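Local coordinates for protein auracyanin-B-2 (Chloroflexus aurantiacus, PDB 1QHQ) that carries electrons through a type 1 blue copper centre and probably serves as a soluble electron acceptor for the membrane-bound alternative complex III, at residues Ser8-Glu13 with Gly106-Arg111; Gln17-Arg22 with Thr33-Pro38; Trp59-Gly64 with Asn92-Thr97; Ala82-Pro87 with Thr123-Tyr128. All blocks are in the same frame, centred on the assembly; numbering follows the deposited sequence.

Interaction 1: Ser8-Glu13 with Gly106-Arg111; sequences SNVVNE and GSVTFR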
loop_
_atom_site.group_PDB
_atom_site.type_symbol
_atom_site.label_atom_id
_atom_site.label_comp_id
_atom_site.label_asym_id
_atom_site.label_seq_id
_atom_site.Cartn_x
_atom_site.Cartn_y
_atom_site.Cartn_z
ATOM N N SER A 8 -4.419 10.212 0.574
ATOM C CA SER A 8 -4.648 11.539 0.036
ATOM C C SER A 8 -5.052 11.524 -1.423
ATOM O O SER A 8 -5.693 12.477 -1.860
ATOM C CB SER A 8 -3.417 12.438 0.228
ATOM O OG SER A 8 -2.317 11.922 -0.530
ATOM N N ASN A 9 -4.642 10.535 -2.197
ATOM C CA ASN A 9 -4.875 10.541 -3.638
ATOM C C ASN A 9 -6.016 9.633 -4.073
ATOM O O ASN A 9 -6.201 9.405 -5.270
ATOM C CB ASN A 9 -3.571 10.108 -4.338
ATOM C CG ASN A 9 -2.537 11.243 -4.323
ATOM O OD1 ASN A 9 -2.446 12.034 -3.386
ATOM N ND2 ASN A 9 -1.738 11.294 -5.385
ATOM N N VAL A 10 -6.775 9.108 -3.110
ATOM C CA VAL A 10 -7.939 8.266 -3.498
ATOM C C VAL A 10 -8.950 9.071 -4.284
ATOM O O VAL A 10 -9.208 10.223 -3.923
ATOM C CB VAL A 10 -8.610 7.686 -2.239
ATOM C CG1 VAL A 10 -9.936 7.034 -2.523
ATOM C CG2 VAL A 10 -7.625 6.639 -1.686
ATOM N N VAL A 11 -9.475 8.488 -5.353
ATOM C CA VAL A 11 -10.507 9.178 -6.148
ATOM C C VAL A 11 -11.594 8.174 -6.500
ATOM O O VAL A 11 -11.347 6.966 -6.623
ATOM C CB VAL A 11 -9.957 9.807 -7.430
ATOM C CG1 VAL A 11 -9.071 11.014 -7.190
ATOM C CG2 VAL A 11 -9.264 8.797 -8.316
ATOM N N ASN A 12 -12.818 8.674 -6.663
ATOM C CA ASN A 12 -13.924 7.871 -7.174
ATOM C C ASN A 12 -14.070 8.149 -8.660
ATOM O O ASN A 12 -14.914 8.915 -9.153
ATOM C CB ASN A 12 -15.214 8.223 -6.414
ATOM C CG ASN A 12 -15.349 7.402 -5.136
ATOM O OD1 ASN A 12 -15.016 6.224 -5.150
ATOM N ND2 ASN A 12 -15.820 7.991 -4.050
ATOM N N GLU A 13 -13.116 7.625 -9.431
ATOM C CA GLU A 13 -13.049 7.785 -10.863
ATOM C C GLU A 13 -12.810 6.442 -11.537
ATOM O O GLU A 13 -12.273 5.527 -10.896
ATOM C CB GLU A 13 -11.895 8.733 -11.265
ATOM C CG GLU A 13 -12.223 10.170 -10.845
ATOM C CD GLU A 13 -11.136 11.162 -11.196
ATOM O OE1 GLU A 13 -10.824 11.301 -12.393
ATOM O OE2 GLU A 13 -10.715 11.903 -10.293
ATOM N N GLY A 106 -8.289 -6.908 -1.669
ATOM C CA GLY A 106 -8.877 -5.549 -1.479
ATOM C C GLY A 106 -8.199 -4.605 -2.468
ATOM O O GLY A 106 -7.052 -4.788 -2.859
ATOM N N SER A 107 -8.966 -3.586 -2.871
ATOM C CA SER A 107 -8.362 -2.651 -3.853
ATOM C C SER A 107 -8.281 -1.259 -3.248
ATOM O O SER A 107 -8.986 -0.891 -2.317
ATOM C CB SER A 107 -9.218 -2.604 -5.125
ATOM O OG SER A 107 -9.293 -3.902 -5.721
ATOM N N VAL A 108 -7.523 -0.413 -3.987
ATOM C CA VAL A 108 -7.586 1.033 -3.742
ATOM C C VAL A 108 -7.490 1.756 -5.100
ATOM O O VAL A 108 -6.745 1.311 -5.942
ATOM C CB VAL A 108 -6.564 1.533 -2.753
ATOM C CG1 VAL A 108 -5.130 1.280 -3.167
ATOM C CG2 VAL A 108 -6.779 3.006 -2.399
ATOM N N THR A 109 -8.340 2.763 -5.274
ATOM C CA THR A 109 -8.350 3.482 -6.573
ATOM C C THR A 109 -7.883 4.900 -6.303
ATOM O O THR A 109 -8.432 5.590 -5.432
ATOM C CB THR A 109 -9.744 3.502 -7.180
ATOM O OG1 THR A 109 -10.127 2.133 -7.506
ATOM C CG2 THR A 109 -9.770 4.326 -8.490
ATOM N N PHE A 110 -6.810 5.287 -6.980
ATOM C CA PHE A 110 -6.152 6.535 -6.669
ATOM C C PHE A 110 -5.584 7.189 -7.925
ATOM O O PHE A 110 -5.259 6.506 -8.891
ATOM C CB PHE A 110 -5.076 6.366 -5.597
ATOM C CG PHE A 110 -3.899 5.525 -6.025
ATOM C CD1 PHE A 110 -3.985 4.150 -6.064
ATOM C CD2 PHE A 110 -2.703 6.124 -6.405
ATOM C CE1 PHE A 110 -2.905 3.392 -6.468
ATOM C CE2 PHE A 110 -1.632 5.379 -6.846
ATOM C CZ PHE A 110 -1.712 3.981 -6.818
ATOM N N ARG A 111 -5.306 8.484 -7.800
ATOM C CA ARG A 111 -4.571 9.190 -8.856
ATOM C C ARG A 111 -3.079 9.148 -8.504
ATOM O O ARG A 111 -2.674 9.512 -7.412
ATOM C CB ARG A 111 -5.052 10.640 -8.988
ATOM C CG ARG A 111 -4.360 11.363 -10.157
ATOM C CD ARG A 111 -5.009 12.724 -10.394
ATOM N NE ARG A 111 -6.435 12.586 -10.698
ATOM C CZ ARG A 111 -6.910 12.366 -11.917
ATOM N NH1 ARG A 111 -6.053 12.231 -12.930
ATOM N NH2 ARG A 111 -8.201 12.226 -12.153
#

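Interaction 2: Gln17-Arg22 with Thr33-Pro38; sequences QTVEVR and TSLSLP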
loop_
_atom_site.group_PDB
_atom_site.type_symbol
_atom_site.label_atom_id
_atom_site.label_comp_id
_atom_site.label_asym_id
_atom_site.label_seq_id
_atom_site.Cartn_x
_atom_site.Cartn_y
_atom_site.Cartn_z
ATOM N N GLN A 17 -5.957 2.455 -15.651
ATOM C CA GLN A 17 -5.144 1.279 -15.600
ATOM C C GLN A 17 -5.496 0.506 -14.306
ATOM O O GLN A 17 -5.992 1.110 -13.373
ATOM C CB GLN A 17 -3.644 1.596 -15.529
ATOM C CG GLN A 17 -3.072 2.136 -16.823
ATOM C CD GLN A 17 -1.584 2.306 -16.820
ATOM O OE1 GLN A 17 -0.799 1.515 -16.280
ATOM N NE2 GLN A 17 -1.139 3.378 -17.469
ATOM N N THR A 18 -5.277 -0.806 -14.370
ATOM C CA THR A 18 -5.371 -1.557 -13.092
ATOM C C THR A 18 -4.069 -2.356 -12.951
ATOM O O THR A 18 -3.400 -2.672 -13.936
ATOM C CB THR A 18 -6.538 -2.530 -13.018
ATOM O OG1 THR A 18 -6.328 -3.601 -13.970
ATOM C CG2 THR A 18 -7.862 -1.858 -13.401
ATOM N N VAL A 19 -3.700 -2.591 -11.699
ATOM C CA VAL A 19 -2.444 -3.381 -11.505
ATOM C C VAL A 19 -2.664 -4.350 -10.334
ATOM O O VAL A 19 -3.281 -3.960 -9.340
ATOM C CB VAL A 19 -1.262 -2.460 -11.228
ATOM C CG1 VAL A 19 -1.539 -1.535 -10.044
ATOM C CG2 VAL A 19 0.008 -3.275 -10.909
ATOM N N GLU A 20 -2.179 -5.558 -10.483
ATOM C CA GLU A 20 -2.344 -6.583 -9.432
ATOM C C GLU A 20 -1.071 -6.652 -8.570
ATOM O O GLU A 20 0.017 -6.706 -9.125
ATOM C CB GLU A 20 -2.431 -7.974 -10.105
ATOM C CG GLU A 20 -3.822 -8.427 -10.425
ATOM C CD GLU A 20 -4.380 -9.477 -9.490
ATOM O OE1 GLU A 20 -3.662 -10.409 -9.075
ATOM O OE2 GLU A 20 -5.593 -9.384 -9.183
ATOM N N VAL A 21 -1.261 -6.667 -7.264
ATOM C CA VAL A 21 -0.095 -6.968 -6.379
ATOM C C VAL A 21 -0.487 -8.203 -5.569
ATOM O O VAL A 21 -1.642 -8.297 -5.153
ATOM C CB VAL A 21 0.184 -5.791 -5.464
ATOM C CG1 VAL A 21 1.160 -6.154 -4.339
ATOM C CG2 VAL A 21 0.726 -4.619 -6.271
ATOM N N ARG A 22 0.474 -9.071 -5.319
ATOM C CA ARG A 22 0.196 -10.262 -4.508
ATOM C C ARG A 22 1.224 -10.266 -3.337
ATOM O O ARG A 22 2.317 -9.738 -3.492
ATOM C CB ARG A 22 0.347 -11.579 -5.251
ATOM C CG ARG A 22 -0.308 -11.691 -6.588
ATOM C CD ARG A 22 -1.580 -12.480 -6.651
ATOM N NE ARG A 22 -2.158 -12.458 -8.011
ATOM C CZ ARG A 22 -2.529 -13.532 -8.691
ATOM N NH1 ARG A 22 -2.407 -14.748 -8.170
ATOM N NH2 ARG A 22 -3.041 -13.414 -9.928
ATOM N N THR A 33 8.293 -6.385 -6.085
ATOM C CA THR A 33 9.047 -5.394 -5.304
ATOM C C THR A 33 9.326 -4.135 -6.109
ATOM O O THR A 33 9.869 -3.167 -5.592
ATOM C CB THR A 33 10.386 -5.977 -4.817
ATOM O OG1 THR A 33 11.138 -6.400 -5.955
ATOM C CG2 THR A 33 10.108 -7.176 -3.902
ATOM N N SER A 34 8.827 -4.132 -7.366
ATOM C CA SER A 34 8.827 -2.889 -8.130
ATOM C C SER A 34 7.523 -2.762 -8.935
ATOM O O SER A 34 6.937 -3.698 -9.406
ATOM C CB SER A 34 10.033 -2.741 -9.018
ATOM O OG SER A 34 9.897 -3.402 -10.234
ATOM N N LEU A 35 7.057 -1.499 -9.004
ATOM C CA LEU A 35 5.891 -1.197 -9.835
ATOM C C LEU A 35 6.265 0.064 -10.667
ATOM O O LEU A 35 7.101 0.817 -10.219
ATOM C CB LEU A 35 4.685 -0.837 -8.958
ATOM C CG LEU A 35 4.050 -2.024 -8.204
ATOM C CD1 LEU A 35 2.964 -1.551 -7.271
ATOM C CD2 LEU A 35 3.517 -3.070 -9.178
ATOM N N SER A 36 5.534 0.192 -11.772
ATOM C CA SER A 36 5.772 1.392 -12.625
ATOM C C SER A 36 4.402 1.894 -13.095
ATOM O O SER A 36 3.642 1.070 -13.609
ATOM C CB SER A 36 6.535 0.850 -13.868
ATOM O OG SER A 36 6.977 1.857 -14.698
ATOM N N LEU A 37 4.126 3.167 -12.988
ATOM C CA LEU A 37 2.828 3.693 -13.513
ATOM C C LEU A 37 3.121 5.103 -14.041
ATOM O O LEU A 37 3.955 5.818 -13.519
ATOM C CB LEU A 37 1.842 3.795 -12.349
ATOM C CG LEU A 37 1.374 2.499 -11.668
ATOM C CD1 LEU A 37 0.656 2.853 -10.375
ATOM C CD2 LEU A 37 0.443 1.751 -12.641
ATOM N N PRO A 38 2.269 5.558 -14.972
ATOM C CA PRO A 38 2.388 6.948 -15.434
ATOM C C PRO A 38 1.881 7.902 -14.382
ATOM O O PRO A 38 1.003 7.522 -13.596
ATOM C CB PRO A 38 1.509 6.957 -16.678
ATOM C CG PRO A 38 0.483 5.897 -16.438
ATOM C CD PRO A 38 1.222 4.812 -15.628
HETATM O O HOH W 1 2.198 0.602 -15.829
#

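Interaction 3: Trp59-Gly64 with Asn92-Thr97; sequences WVLVNG and NALAWT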
loop_
_atom_site.group_PDB
_atom_site.type_symbol
_atom_site.label_atom_id
_atom_site.label_comp_id
_atom_site.label_asym_id
_atom_site.label_seq_id
_atom_site.Cartn_x
_atom_site.Cartn_y
_atom_site.Cartn_z
ATOM N N TRP A 59 -1.377 -2.837 1.448
ATOM C CA TRP A 59 -0.492 -2.150 0.488
ATOM C C TRP A 59 -0.664 -0.655 0.722
ATOM O O TRP A 59 -1.816 -0.132 0.687
ATOM C CB TRP A 59 -0.840 -2.531 -0.927
ATOM C CG TRP A 59 0.020 -1.885 -1.992
ATOM C CD1 TRP A 59 1.155 -2.423 -2.506
ATOM C CD2 TRP A 59 -0.201 -0.644 -2.665
ATOM N NE1 TRP A 59 1.675 -1.572 -3.493
ATOM C CE2 TRP A 59 0.855 -0.471 -3.547
ATOM C CE3 TRP A 59 -1.204 0.331 -2.563
ATOM C CZ2 TRP A 59 0.925 0.631 -4.428
ATOM C CZ3 TRP A 59 -1.117 1.458 -3.408
ATOM C CH2 TRP A 59 -0.048 1.596 -4.285
ATOM N N VAL A 60 0.432 0.021 1.000
ATOM C CA VAL A 60 0.424 1.431 1.361
ATOM C C VAL A 60 1.467 2.203 0.549
ATOM O O VAL A 60 2.635 1.940 0.627
ATOM C CB VAL A 60 0.741 1.692 2.853
ATOM C CG1 VAL A 60 0.616 3.188 3.177
ATOM C CG2 VAL A 60 -0.237 0.905 3.720
ATOM N N LEU A 61 0.960 3.159 -0.268
ATOM C CA LEU A 61 1.914 3.981 -1.064
ATOM C C LEU A 61 2.203 5.273 -0.320
ATOM O O LEU A 61 1.282 5.965 0.077
ATOM C CB LEU A 61 1.215 4.292 -2.413
ATOM C CG LEU A 61 2.087 5.237 -3.295
ATOM C CD1 LEU A 61 3.350 4.482 -3.704
ATOM C CD2 LEU A 61 1.310 5.638 -4.542
ATOM N N VAL A 62 3.485 5.563 -0.097
ATOM C CA VAL A 62 3.842 6.756 0.651
ATOM C C VAL A 62 4.520 7.789 -0.256
ATOM O O VAL A 62 5.090 7.443 -1.268
ATOM C CB VAL A 62 4.691 6.473 1.883
ATOM C CG1 VAL A 62 4.046 5.355 2.724
ATOM C CG2 VAL A 62 6.107 6.142 1.536
ATOM N N ASN A 63 4.389 9.049 0.188
ATOM C CA ASN A 63 4.910 10.177 -0.617
ATOM C C ASN A 63 6.375 10.423 -0.346
ATOM O O ASN A 63 6.773 11.462 0.208
ATOM C CB ASN A 63 4.042 11.390 -0.275
ATOM C CG ASN A 63 4.415 12.622 -1.103
ATOM O OD1 ASN A 63 4.347 13.737 -0.544
ATOM N ND2 ASN A 63 4.816 12.423 -2.327
ATOM N N GLY A 64 7.220 9.427 -0.618
ATOM C CA GLY A 64 8.640 9.547 -0.322
ATOM C C GLY A 64 9.329 8.195 -0.198
ATOM O O GLY A 64 8.871 7.171 -0.690
ATOM N N ASN A 92 1.568 12.222 4.090
ATOM C CA ASN A 92 2.423 11.510 3.159
ATOM C C ASN A 92 2.007 10.079 2.891
ATOM O O ASN A 92 2.812 9.307 2.318
ATOM C CB ASN A 92 3.883 11.582 3.635
ATOM C CG ASN A 92 4.398 13.021 3.598
ATOM O OD1 ASN A 92 4.991 13.488 4.583
ATOM N ND2 ASN A 92 4.116 13.723 2.517
ATOM N N ALA A 93 0.772 9.731 3.178
ATOM C CA ALA A 93 0.213 8.426 2.798
ATOM C C ALA A 93 -0.751 8.616 1.623
ATOM O O ALA A 93 -1.841 9.168 1.761
ATOM C CB ALA A 93 -0.514 7.842 4.011
ATOM N N LEU A 94 -0.262 8.345 0.417
ATOM C CA LEU A 94 -0.969 8.627 -0.808
ATOM C C LEU A 94 -2.180 7.730 -1.043
ATOM O O LEU A 94 -3.201 8.178 -1.554
ATOM C CB LEU A 94 -0.034 8.525 -2.017
ATOM C CG LEU A 94 1.146 9.493 -2.049
ATOM C CD1 LEU A 94 2.008 9.262 -3.273
ATOM C CD2 LEU A 94 0.638 10.931 -2.026
ATOM N N ALA A 95 -2.047 6.454 -0.704
ATOM C CA ALA A 95 -3.106 5.486 -0.908
ATOM C C ALA A 95 -2.805 4.202 -0.118
ATOM O O ALA A 95 -1.652 3.804 0.021
ATOM C CB ALA A 95 -3.136 5.065 -2.418
ATOM N N TRP A 96 -3.874 3.543 0.329
ATOM C CA TRP A 96 -3.681 2.234 0.956
ATOM C C TRP A 96 -4.938 1.378 0.748
ATOM O O TRP A 96 -6.044 1.911 0.639
ATOM C CB TRP A 96 -3.334 2.305 2.422
ATOM C CG TRP A 96 -4.334 2.949 3.314
ATOM C CD1 TRP A 96 -5.356 2.329 3.990
ATOM C CD2 TRP A 96 -4.377 4.329 3.717
ATOM N NE1 TRP A 96 -6.086 3.260 4.689
ATOM C CE2 TRP A 96 -5.451 4.473 4.622
ATOM C CE3 TRP A 96 -3.580 5.438 3.435
ATOM C CZ2 TRP A 96 -5.742 5.678 5.240
ATOM C CZ3 TRP A 96 -3.858 6.640 4.057
ATOM C CH2 TRP A 96 -4.955 6.768 4.927
ATOM N N THR A 97 -4.721 0.069 0.763
ATOM C CA THR A 97 -5.843 -0.871 0.828
ATOM C C THR A 97 -6.160 -1.087 2.336
ATOM O O THR A 97 -5.285 -0.856 3.166
ATOM C CB THR A 97 -5.515 -2.239 0.253
ATOM O OG1 THR A 97 -4.483 -2.876 1.058
ATOM C CG2 THR A 97 -4.959 -2.198 -1.155
#

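Interaction 4: Ala82-Pro87 with Thr123-Tyr128; sequences ALFVPP and TFPGHY. With CU (copper (II) ion), chain B.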
loop_
_atom_site.group_PDB
_atom_site.type_symbol
_atom_site.label_atom_id
_atom_site.label_comp_id
_atom_site.label_asym_id
_atom_site.label_seq_id
_atom_site.Cartn_x
_atom_site.Cartn_y
_atom_site.Cartn_z
ATOM N N ALA A 82 -8.137 -0.287 13.934
ATOM C CA ALA A 82 -8.425 -0.430 12.502
ATOM C C ALA A 82 -7.493 -1.443 11.886
ATOM O O ALA A 82 -7.283 -1.458 10.666
ATOM C CB ALA A 82 -8.306 0.933 11.832
ATOM N N LEU A 83 -6.876 -2.291 12.725
ATOM C CA LEU A 83 -6.001 -3.336 12.216
ATOM C C LEU A 83 -4.832 -2.750 11.424
ATOM O O LEU A 83 -4.218 -3.455 10.587
ATOM C CB LEU A 83 -6.780 -4.335 11.375
ATOM C CG LEU A 83 -7.622 -5.347 12.192
ATOM C CD1 LEU A 83 -8.413 -6.236 11.244
ATOM C CD2 LEU A 83 -6.663 -6.199 13.030
ATOM N N PHE A 84 -4.269 -1.679 11.957
ATOM C CA PHE A 84 -2.944 -1.206 11.626
ATOM C C PHE A 84 -2.842 -0.621 10.223
ATOM O O PHE A 84 -1.749 -0.637 9.624
ATOM C CB PHE A 84 -1.890 -2.288 11.877
ATOM C CG PHE A 84 -1.888 -2.814 13.307
ATOM C CD1 PHE A 84 -1.389 -2.057 14.338
ATOM C CD2 PHE A 84 -2.413 -4.068 13.574
ATOM C CE1 PHE A 84 -1.398 -2.536 15.645
ATOM C CE2 PHE A 84 -2.427 -4.559 14.872
ATOM C CZ PHE A 84 -1.886 -3.803 15.893
ATOM N N VAL A 85 -3.949 -0.122 9.687
ATOM C CA VAL A 85 -3.853 0.684 8.445
ATOM C C VAL A 85 -3.442 2.086 8.913
ATOM O O VAL A 85 -3.629 2.419 10.090
ATOM C CB VAL A 85 -5.203 0.808 7.720
ATOM C CG1 VAL A 85 -5.630 -0.540 7.142
ATOM C CG2 VAL A 85 -6.277 1.367 8.646
ATOM N N PRO A 86 -2.881 2.888 8.041
ATOM C CA PRO A 86 -2.659 4.300 8.374
ATOM C C PRO A 86 -3.983 4.922 8.758
ATOM O O PRO A 86 -5.020 4.630 8.152
ATOM C CB PRO A 86 -2.169 4.890 7.035
ATOM C CG PRO A 86 -1.605 3.728 6.302
ATOM C CD PRO A 86 -2.526 2.555 6.648
ATOM N N PRO A 87 -4.017 5.747 9.796
ATOM C CA PRO A 87 -5.180 6.525 10.139
ATOM C C PRO A 87 -5.545 7.453 8.983
ATOM O O PRO A 87 -4.667 7.848 8.202
ATOM C CB PRO A 87 -4.719 7.359 11.342
ATOM C CG PRO A 87 -3.651 6.502 11.964
ATOM C CD PRO A 87 -2.899 5.932 10.764
ATOM N N THR A 123 1.917 -1.987 6.373
ATOM C CA THR A 123 1.981 -1.422 7.710
ATOM C C THR A 123 1.570 -2.384 8.820
ATOM O O THR A 123 1.560 -1.916 9.972
ATOM C CB THR A 123 1.206 -0.120 7.852
ATOM O OG1 THR A 123 -0.172 -0.266 7.509
ATOM C CG2 THR A 123 1.870 0.941 6.958
ATOM N N PHE A 124 1.332 -3.640 8.503
ATOM C CA PHE A 124 1.036 -4.559 9.672
ATOM C C PHE A 124 2.307 -4.572 10.534
ATOM O O PHE A 124 3.396 -4.624 10.005
ATOM C CB PHE A 124 0.766 -5.951 9.115
ATOM C CG PHE A 124 0.137 -6.786 10.224
ATOM C CD1 PHE A 124 -1.183 -6.644 10.546
ATOM C CD2 PHE A 124 0.984 -7.573 11.001
ATOM C CE1 PHE A 124 -1.723 -7.364 11.608
ATOM C CE2 PHE A 124 0.446 -8.278 12.066
ATOM C CZ PHE A 124 -0.896 -8.168 12.371
ATOM N N PRO A 125 2.140 -4.478 11.843
ATOM C CA PRO A 125 3.289 -4.410 12.754
ATOM C C PRO A 125 4.409 -5.339 12.417
ATOM O O PRO A 125 4.260 -6.536 12.236
ATOM C CB PRO A 125 2.669 -4.780 14.111
ATOM C CG PRO A 125 1.270 -4.318 14.010
ATOM C CD PRO A 125 0.861 -4.515 12.554
ATOM N N GLY A 126 5.640 -4.758 12.276
ATOM C CA GLY A 126 6.795 -5.535 11.946
ATOM C C GLY A 126 7.115 -5.794 10.516
ATOM O O GLY A 126 8.255 -6.123 10.147
ATOM N N HIS A 127 6.114 -5.758 9.596
ATOM C CA HIS A 127 6.369 -6.150 8.229
ATOM C C HIS A 127 7.269 -5.187 7.469
ATOM O O HIS A 127 8.149 -5.644 6.746
ATOM C CB HIS A 127 4.988 -6.286 7.516
ATOM C CG HIS A 127 4.258 -7.498 8.021
ATOM N ND1 HIS A 127 3.180 -8.043 7.304
ATOM C CD2 HIS A 127 4.413 -8.299 9.086
ATOM C CE1 HIS A 127 2.747 -9.141 7.937
ATOM N NE2 HIS A 127 3.474 -9.300 8.983
ATOM N N TYR A 128 7.073 -3.891 7.694
ATOM C CA TYR A 128 7.933 -2.888 7.026
ATOM C C TYR A 128 9.383 -3.023 7.466
ATOM O O TYR A 128 10.266 -3.253 6.634
ATOM C CB TYR A 128 7.383 -1.490 7.305
ATOM C CG TYR A 128 8.336 -0.390 6.844
ATOM C CD1 TYR A 128 8.813 -0.371 5.551
ATOM C CD2 TYR A 128 8.852 0.505 7.773
ATOM C CE1 TYR A 128 9.773 0.546 5.154
ATOM C CE2 TYR A 128 9.819 1.433 7.389
ATOM C CZ TYR A 128 10.225 1.474 6.081
ATOM O OH TYR A 128 11.218 2.366 5.700
HETATM CU CU CU B . 2.325 -7.371 5.588
#

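Interaction 1: Ser8-Glu13 with Gly106-Arg111
Asn9 and Val10 of the N-terminal loop lie against strand 104-111, an outer strand of the cupredoxin beta-sandwich, where Val10 and Phe110 form a single beta bridge with CA atoms 4.0 Å apart. The end-to-end directions differ by 95°, so the loop crosses the strand and does not extend the sheet. Two backbone bonds flank the bridge: Arg111 N gives to Asn9 O and Val11 N to Thr109 O. The Asn9 side chain adds a third. Its CB lies 3.3 Å from Arg111 O, CG lies 3.5 Å from the same Arg111 O, and ND2 donates to Arg111 O at 2.9 Å, with the acceptor only 9° out of the amide plane. OD1, at the other branch, accepts from Ser8 OG, and the two bonds together should fix the rotation of the amide. Replacing Asn9 by alanine removes the amide, which is likely to leave Arg111 O without this donor and the Ser8 hydroxyl without its acceptor. In the conformers described here, one of two for each side chain, Glu13 and Arg111 also form a salt bridge. Val10 CG2 touches Val108 CG2 at 3.8 Å, their side chains crossing at about a right angle.

Interaction 2: Gln17-Arg22 with Thr33-Pro38
Gln17, Leu35 and Val19 contribute most of the buried surface where strands 17-22 and 34-38 face each other across the beta-sandwich. The strand axes approach to 9.6 Å and run at 174°, nearly antiparallel, and no direct hydrogen bond joins them; this is packing between sheets. Leu35 is the apolar centre. Its two methyls diverge toward separate valines: CD2 meets Val19 CG2 at 3.9 Å, while CD1 meets Val21 CG2 at the same separation. Val19 presents that methyl because CG2 stands anti to the backbone N, with CG1 placed between N and the carbonyl carbon (chi1 55°). At the other end, Gln17 extends its chain past Leu37 in the opposite direction and brings its amide against the proline ring, where NE2 lies 3.2 Å from Pro38 CG. Gln17 OE1 is 3.9 Å from Leu37 CD2 and accepts from a water, which also donates to Ser36 O at 2.7 Å and so bridges the strands. With a residue as short as alanine at Gln17, the water would probably lose one of its acceptors and a gap would open beside Pro38 CG and CD. Beyond the contact, strand 17-22 pairs with strand 42-49 through backbone bonds such as those of Val19 with Arg44 and Asp46, whereas Leu35 and Leu37 pack on Leu136 of strand 133-139, the parallel neighbour of 34-38 in the opposing sheet.

Interaction 3: Trp59-Gly64 with Asn92-Thr97
Leu61 O is gripped by two backbone amides: Leu94 N donates at 2.9 Å, and Ala95 N adds a weak bond at 3.5 Å. Leu94 and Ala95 thus both face Leu61, a classic beta bulge in the antiparallel pairing of strands 60-62 and 93-96, the latter an outer strand of the five-stranded cupredoxin sheet. The register shift supports this assignment: Leu61 pairs with Ala95, but Val62 with Ala93. The segment axes run at 165° and approach to 4.7 Å. On one side of the bulge Leu61 N returns a bond to Ala95 O at 2.7 Å, nearly straight at 162°; on the other, Asn63 N reaches Asn92 O at 2.7 Å. Leu94 points its side chain toward strand 60-62, where CD1 meets Leu61 CD2 obliquely at 3.9 Å and CD2 rests on Asn63 CB. Val60 and Trp96 lie side by side on the opposite sheet face from Leu61 and Ala95, with Val60 CG2 against Trp96 CB. The Trp96 indole is carried away from the pair, and its NE1 bonds to Ala4 O. Trp59 is buried; Phe30 meets it edge-to-face, and Val108 touches it from strand 104-111, which places it between the sheets. Thr97 closes the pairing with both backbone and side chain: its N donates to Trp59 O, while OG1, placed between N and the carbonyl carbon (chi1 65°), accepts from Trp59 N at 3.1 Å.

Interaction 4: Ala82-Pro87 with Thr123-Tyr128
With CG anti to the carbonyl carbon, Phe84 sends its ring toward Pro125, while chi1 of 58° sets Thr123 OG1 between its own N and carbonyl carbon, within bonding distance of Phe84 O. The hydroxyl donates to that oxygen at 2.7 Å, in the carbonyl plane, and is the one direct hydrogen bond joining these two irregular loops. Around it the contact is aromatic and apolar. Pro125 CG sits 3.4 Å from the Phe84 ring centroid, only 6° off the ring normal, a CH-pi contact over the centre of one face; CD of the same proline lies over that ring too, 3.3 Å from Phe84 CG. The Phe84 edge is also directed at the face of Phe124 in a T-shaped pair, with centroids 5.5 Å apart and planes at 77°. Pro125 takes part in a second ring contact: its CD lies over a face of Phe124, offset toward the rim. Pro86 CD lies 3.8 Å from Thr123 OG1, the two side chains crossing at a slant. Thr123 N also bonds to Asn58 OD1, next in sequence to the copper ligand His57. Farther along the same loop, Phe124 O accepts from His127 N, and Phe124 CB lies over a face of the His127 ring, toward its rim. His127 ND1 binds the copper ion at 2.0 Å; His57, Cys122 and Met132 complete the site. The Cys-to-His-to-Met loop that follows strand 116-121 is the hallmark of the type 1 blue copper site of cupredoxins, here packed against loop 82-87.

Interaction 3 is the buried one, a strand pair held by backbone bonds within one sheet; interactions 1, 2 and 4 are only partly buried. Interaction 2 joins the two sheets by apolar packing and a bridging water, and meets interaction 3 where Leu35 and Val21 touch Trp59. Interaction 1 fastens the N-terminal loop with backbone bonds and an asparagine amide, plus a salt bridge seen in one conformer, and is continuous with interaction 3: Asn9 N lies 2.8 Å from Leu94 O, probably hydrogen-bonded. Interaction 4, at the copper end, relies on rings and one hydroxyl; Val60 and Trp96 of interaction 3 pack on its Thr123 and Pro86. Interactions 2 and 4 lie on opposite sides of the chain's centre.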